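Local coordinates for calcium-regulated actin-bundling protein (Dictyostelium discoideum, PDB 4X3N) that binds and bundles actin filaments and binds calcium, and may contribute to the structure and reorganization of filopodia and pseudopodia during cell movement, at residues A[47-52]-A[155-160]; A[54-59]-A[171-176]. All coordinates share one frame; numbering follows the deposited sequence.

Contact 1: A[47-52]-A[155-160]. With CA (calcium ion), chain D.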
# COMPACT_ATOMS: atom_id res chain seq x y z
N VAL A 47 -18.54 -14.98 10.60
CA VAL A 47 -18.90 -15.96 11.54
C VAL A 47 -18.51 -15.64 12.97
O VAL A 47 -19.31 -15.96 13.88
CB VAL A 47 -18.32 -17.31 11.15
CG1 VAL A 47 -18.33 -18.24 12.34
CG2 VAL A 47 -19.07 -17.89 9.95
N HIS A 48 -17.38 -14.99 13.21
CA HIS A 48 -17.08 -14.55 14.54
C HIS A 48 -18.17 -13.60 15.02
O HIS A 48 -18.66 -13.70 16.17
CB HIS A 48 -15.75 -13.80 14.65
CG HIS A 48 -14.60 -14.69 14.89
ND1 HIS A 48 -14.07 -15.47 13.89
CD2 HIS A 48 -13.90 -14.97 16.01
CE1 HIS A 48 -13.06 -16.17 14.37
NE2 HIS A 48 -12.95 -15.91 15.66
N PHE A 49 -18.50 -12.66 14.17
CA PHE A 49 -19.56 -11.68 14.54
C PHE A 49 -20.91 -12.36 14.86
O PHE A 49 -21.52 -12.10 15.91
CB PHE A 49 -19.73 -10.66 13.44
CG PHE A 49 -20.89 -9.68 13.68
CD1 PHE A 49 -20.76 -8.70 14.61
CD2 PHE A 49 -22.07 -9.81 13.02
CE1 PHE A 49 -21.81 -7.83 14.89
CE2 PHE A 49 -23.13 -8.93 13.30
CZ PHE A 49 -22.96 -7.95 14.23
N LEU A 50 -21.35 -13.24 13.94
CA LEU A 50 -22.61 -13.91 14.07
C LEU A 50 -22.64 -14.82 15.30
O LEU A 50 -23.61 -14.75 16.06
CB LEU A 50 -22.95 -14.69 12.82
CG LEU A 50 -23.23 -13.90 11.57
CD1 LEU A 50 -23.29 -14.85 10.40
CD2 LEU A 50 -24.54 -13.10 11.64
N ASN A 51 -21.62 -15.64 15.52
CA ASN A 51 -21.56 -16.40 16.76
C ASN A 51 -21.71 -15.55 18.01
O ASN A 51 -22.32 -16.00 18.95
CB ASN A 51 -20.23 -17.12 16.92
CG ASN A 51 -20.17 -18.38 16.06
OD1 ASN A 51 -21.19 -18.92 15.67
ND2 ASN A 51 -18.97 -18.84 15.80
N ALA A 52 -21.09 -14.38 18.04
CA ALA A 52 -21.07 -13.57 19.24
C ALA A 52 -22.47 -12.92 19.46
O ALA A 52 -22.93 -12.78 20.59
CB ALA A 52 -20.02 -12.49 19.14
N GLU A 155 -15.34 -4.70 11.22
CA GLU A 155 -15.52 -3.30 11.61
C GLU A 155 -16.79 -2.72 11.00
O GLU A 155 -17.53 -2.05 11.68
CB GLU A 155 -14.26 -2.50 11.25
CG GLU A 155 -13.13 -2.76 12.21
CD GLU A 155 -11.83 -2.20 11.70
OE1 GLU A 155 -11.42 -2.64 10.62
OE2 GLU A 155 -11.26 -1.33 12.37
N TYR A 156 -17.04 -3.02 9.73
CA TYR A 156 -18.32 -2.66 9.10
C TYR A 156 -19.52 -3.21 9.90
O TYR A 156 -20.51 -2.51 10.16
CB TYR A 156 -18.38 -3.14 7.63
CG TYR A 156 -19.80 -3.37 7.16
CD1 TYR A 156 -20.61 -2.30 6.78
CD2 TYR A 156 -20.32 -4.65 7.03
CE1 TYR A 156 -21.93 -2.51 6.32
CE2 TYR A 156 -21.62 -4.87 6.62
CZ TYR A 156 -22.44 -3.79 6.28
OH TYR A 156 -23.76 -4.00 5.84
N LEU A 157 -19.44 -4.48 10.29
CA LEU A 157 -20.52 -5.10 11.04
C LEU A 157 -20.82 -4.51 12.38
O LEU A 157 -21.97 -4.27 12.73
CB LEU A 157 -20.28 -6.58 11.20
CG LEU A 157 -20.37 -7.32 9.87
CD1 LEU A 157 -19.85 -8.75 10.01
CD2 LEU A 157 -21.82 -7.44 9.33
N LEU A 158 -19.77 -4.24 13.14
CA LEU A 158 -19.93 -3.69 14.44
C LEU A 158 -20.58 -2.32 14.42
O LEU A 158 -21.38 -1.99 15.32
CB LEU A 158 -18.58 -3.58 15.09
CG LEU A 158 -18.06 -4.68 16.03
CD1 LEU A 158 -18.91 -5.86 16.34
CD2 LEU A 158 -16.63 -5.01 15.74
N TYR A 159 -20.19 -1.52 13.43
CA TYR A 159 -20.72 -0.18 13.32
C TYR A 159 -22.13 -0.23 12.74
O TYR A 159 -23.00 0.47 13.23
CB TYR A 159 -19.80 0.78 12.55
CG TYR A 159 -20.30 2.22 12.64
CD1 TYR A 159 -20.23 2.92 13.84
CD2 TYR A 159 -20.88 2.84 11.54
CE1 TYR A 159 -20.72 4.21 13.94
CE2 TYR A 159 -21.39 4.11 11.63
CZ TYR A 159 -21.30 4.78 12.82
OH TYR A 159 -21.77 6.05 12.88
N GLN A 160 -22.40 -1.11 11.78
CA GLN A 160 -23.76 -1.23 11.25
C GLN A 160 -24.77 -1.61 12.34
O GLN A 160 -25.85 -1.05 12.42
CB GLN A 160 -23.79 -2.23 10.12
CG GLN A 160 -25.14 -2.50 9.52
CD GLN A 160 -25.72 -1.30 8.78
OE1 GLN A 160 -25.12 -0.80 7.87
NE2 GLN A 160 -26.91 -0.87 9.17
CA CA D . -9.26 -1.11 10.85
O HOH W 1 -8.50 -3.35 10.53
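Phe49 and Leu157 meet in a buried, mainly apolar contact between helix 42-57 and helix 153-160. No hydrogen bond crosses between the two segments. The main interaction is a CH-pi contact. Leu157 CB sits over one face of the Phe49 ring, 3.9 Å from the ring centroid and only 6° off the ring normal. The ring can lie there because Phe49 CG is anti to the backbone N (chi1 175°), which sends it out toward the other helix.

Two methyl contacts add to this. Leu157 CD1 packs against the CG and CD2 side of the ring, with CD1 3.9 Å from Phe49 CD2. Leu158 comes to the edge instead. Its CD1 lies near the ring plane, 3.8 Å from Phe49 CE1. The ring is thus held over a face by one leucine and at its edge by the next. Ala165 also touches both Phe49 and Leu158.

Away from Phe49, on the same short helix, Glu155 binds the calcium ion. Its carboxylate is bidentate, with OE1 2.7 Å and OE2 2.5 Å from the metal. One water is also bound, and Asp144, Asn146, Asp148 and Arg150 O complete the site. Ser152 OG hydrogen-bonds Glu155 OE1. A bidentate glutamate at the last position of a twelve-residue loop is the signature of an EF-hand, here with its exiting helix packed on Phe49.

Contact 2: A[54-59]-A[171-176]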
# COMPACT_ATOMS: atom_id res chain seq x y z
N TRP A 54 -25.49 -13.81 17.95
CA TRP A 54 -26.58 -14.57 17.33
C TRP A 54 -27.96 -14.22 17.98
O TRP A 54 -28.97 -14.09 17.26
CB TRP A 54 -26.29 -16.11 17.41
CG TRP A 54 -27.17 -16.88 16.51
CD1 TRP A 54 -28.19 -17.75 16.88
CD2 TRP A 54 -27.17 -16.84 15.09
NE1 TRP A 54 -28.81 -18.21 15.76
CE2 TRP A 54 -28.20 -17.68 14.65
CE3 TRP A 54 -26.44 -16.11 14.15
CZ2 TRP A 54 -28.48 -17.86 13.31
CZ3 TRP A 54 -26.71 -16.30 12.81
CH2 TRP A 54 -27.71 -17.16 12.39
N ALA A 55 -28.00 -14.01 19.29
CA ALA A 55 -29.27 -13.81 20.00
C ALA A 55 -29.88 -12.55 19.47
O ALA A 55 -31.08 -12.48 19.29
CB ALA A 55 -29.09 -13.72 21.49
N GLU A 56 -29.04 -11.57 19.16
CA GLU A 56 -29.51 -10.28 18.72
C GLU A 56 -29.63 -10.09 17.25
O GLU A 56 -30.36 -9.20 16.81
CB GLU A 56 -28.53 -9.21 19.22
CG GLU A 56 -28.40 -9.07 20.73
CD GLU A 56 -27.44 -10.06 21.35
OE1 GLU A 56 -26.74 -10.83 20.65
OE2 GLU A 56 -27.35 -10.02 22.59
N VAL A 57 -28.84 -10.83 16.45
CA VAL A 57 -28.69 -10.45 15.03
C VAL A 57 -29.10 -11.50 14.03
O VAL A 57 -29.13 -11.22 12.84
CB VAL A 57 -27.23 -9.93 14.70
CG1 VAL A 57 -26.29 -11.06 14.38
CG2 VAL A 57 -27.26 -8.90 13.57
N SER A 58 -29.53 -12.67 14.53
CA SER A 58 -29.77 -13.83 13.69
C SER A 58 -30.67 -13.54 12.48
O SER A 58 -30.50 -14.11 11.39
CB SER A 58 -30.40 -14.99 14.53
OG SER A 58 -31.72 -14.68 14.96
N LYS A 59 -31.64 -12.64 12.67
CA LYS A 59 -32.57 -12.36 11.56
C LYS A 59 -31.99 -11.53 10.45
O LYS A 59 -32.59 -11.46 9.34
CB LYS A 59 -33.82 -11.70 12.11
CG LYS A 59 -34.61 -12.58 13.09
CD LYS A 59 -35.62 -11.76 13.92
CE LYS A 59 -36.50 -10.88 13.02
NZ LYS A 59 -37.78 -10.37 13.60
N CYS A 171 -15.37 -8.39 21.90
CA CYS A 171 -14.19 -9.14 22.37
C CYS A 171 -14.55 -9.99 23.61
O CYS A 171 -14.17 -11.19 23.75
CB CYS A 171 -13.04 -8.16 22.66
SG CYS A 171 -12.36 -7.34 21.19
N THR A 172 -15.36 -9.41 24.49
CA THR A 172 -15.83 -10.13 25.67
C THR A 172 -16.61 -11.31 25.27
O THR A 172 -16.45 -12.34 25.85
CB THR A 172 -16.78 -9.25 26.48
OG1 THR A 172 -16.03 -8.13 27.02
CG2 THR A 172 -17.47 -10.04 27.60
N ARG A 173 -17.50 -11.15 24.30
CA ARG A 173 -18.29 -12.24 23.80
C ARG A 173 -17.49 -13.29 23.03
O ARG A 173 -17.81 -14.48 23.10
CB ARG A 173 -19.40 -11.75 22.87
CG ARG A 173 -20.52 -11.02 23.58
CD ARG A 173 -21.47 -10.45 22.55
NE ARG A 173 -22.57 -9.59 23.07
CZ ARG A 173 -23.87 -9.84 22.84
NH1 ARG A 173 -24.33 -10.91 22.19
NH2 ARG A 173 -24.74 -8.98 23.27
N SER A 174 -16.47 -12.88 22.30
CA SER A 174 -15.83 -13.80 21.34
C SER A 174 -14.52 -14.41 21.80
O SER A 174 -14.17 -15.52 21.35
CB SER A 174 -15.56 -13.06 20.00
OG SER A 174 -15.05 -13.99 18.94
N MET A 175 -13.79 -13.71 22.66
CA MET A 175 -12.51 -14.22 23.20
C MET A 175 -12.65 -15.55 23.94
O MET A 175 -13.66 -15.83 24.58
CB MET A 175 -11.85 -13.20 24.08
CG MET A 175 -11.28 -12.06 23.28
SD MET A 175 -10.56 -10.78 24.31
CE MET A 175 -9.02 -11.65 24.66
N ASN A 176 -11.65 -16.41 23.77
CA ASN A 176 -11.67 -17.77 24.36
C ASN A 176 -12.86 -18.67 24.00
O ASN A 176 -13.35 -19.46 24.82
CB ASN A 176 -11.58 -17.66 25.88
CG ASN A 176 -10.43 -16.79 26.32
OD1 ASN A 176 -10.59 -15.90 27.15
ND2 ASN A 176 -9.25 -17.04 25.76
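Glu56 and Arg173 form a two-pronged, end-on salt bridge between helix 42-57 and helix 167-174, near the surface of this mostly helical protein. The two side chains come from opposite directions. Arg173 reaches across with its chain extended from CG to NE. Glu56 is bent at chi2, which turns its carboxylate to meet the guanidinium.

Both terminal nitrogens of Arg173 are used, one for each carboxylate oxygen. Arg173 NH1 donates to Glu56 OE1 at 2.9 Å, and Arg173 NH2 donates to Glu56 OE2, also at 2.9 Å. A weak third bond runs from Arg173 NH1 to Glu56 OE2 at 3.2 Å. Two points of attachment would be expected to resist turning of the guanidinium.

The pairing is not coplanar. The carboxylate and guanidinium planes stand 64° apart, and the two main bonds differ in their approach. OE1 is met on its syn side, but NH1 is well out of the carboxylate plane. OE2 is met from above that plane.

Arg173 has further partners. Its NE forms a salt bridge with Asp169, one turn earlier on its own helix, and NH1 also donates to the backbone oxygen of Ala52. The guanidinium is therefore shared between two carboxylates and a carbonyl. On the Glu56 side, the straighter of the two main bonds is the one from NH2: Glu56 OE2 lies 2° from the guanidinium plane, and the N-H...O angle is 160°.

Contacts 1 and 2 lie on the same side of the chain's centre, with their own centres about 8 Å apart. Both use helix 42-57: 47-52 comes first and 54-59 follows near its end. Their partners, on helix 153-160 and helix 167-174, are consecutive in the chain. The order is 47-52, 54-59, 155-160, 171-176, in which the segments of the two contacts alternate. The contacts also touch each other. The hydrogen bond from Arg173 to Ala52 joins them, and Val57 CG1 packs 3.8 Å from Leu50 CD2. One helix thus joins the exiting helix of the calcium site, through a buried apolar contact, to the following helix, through a salt bridge nearer the surface.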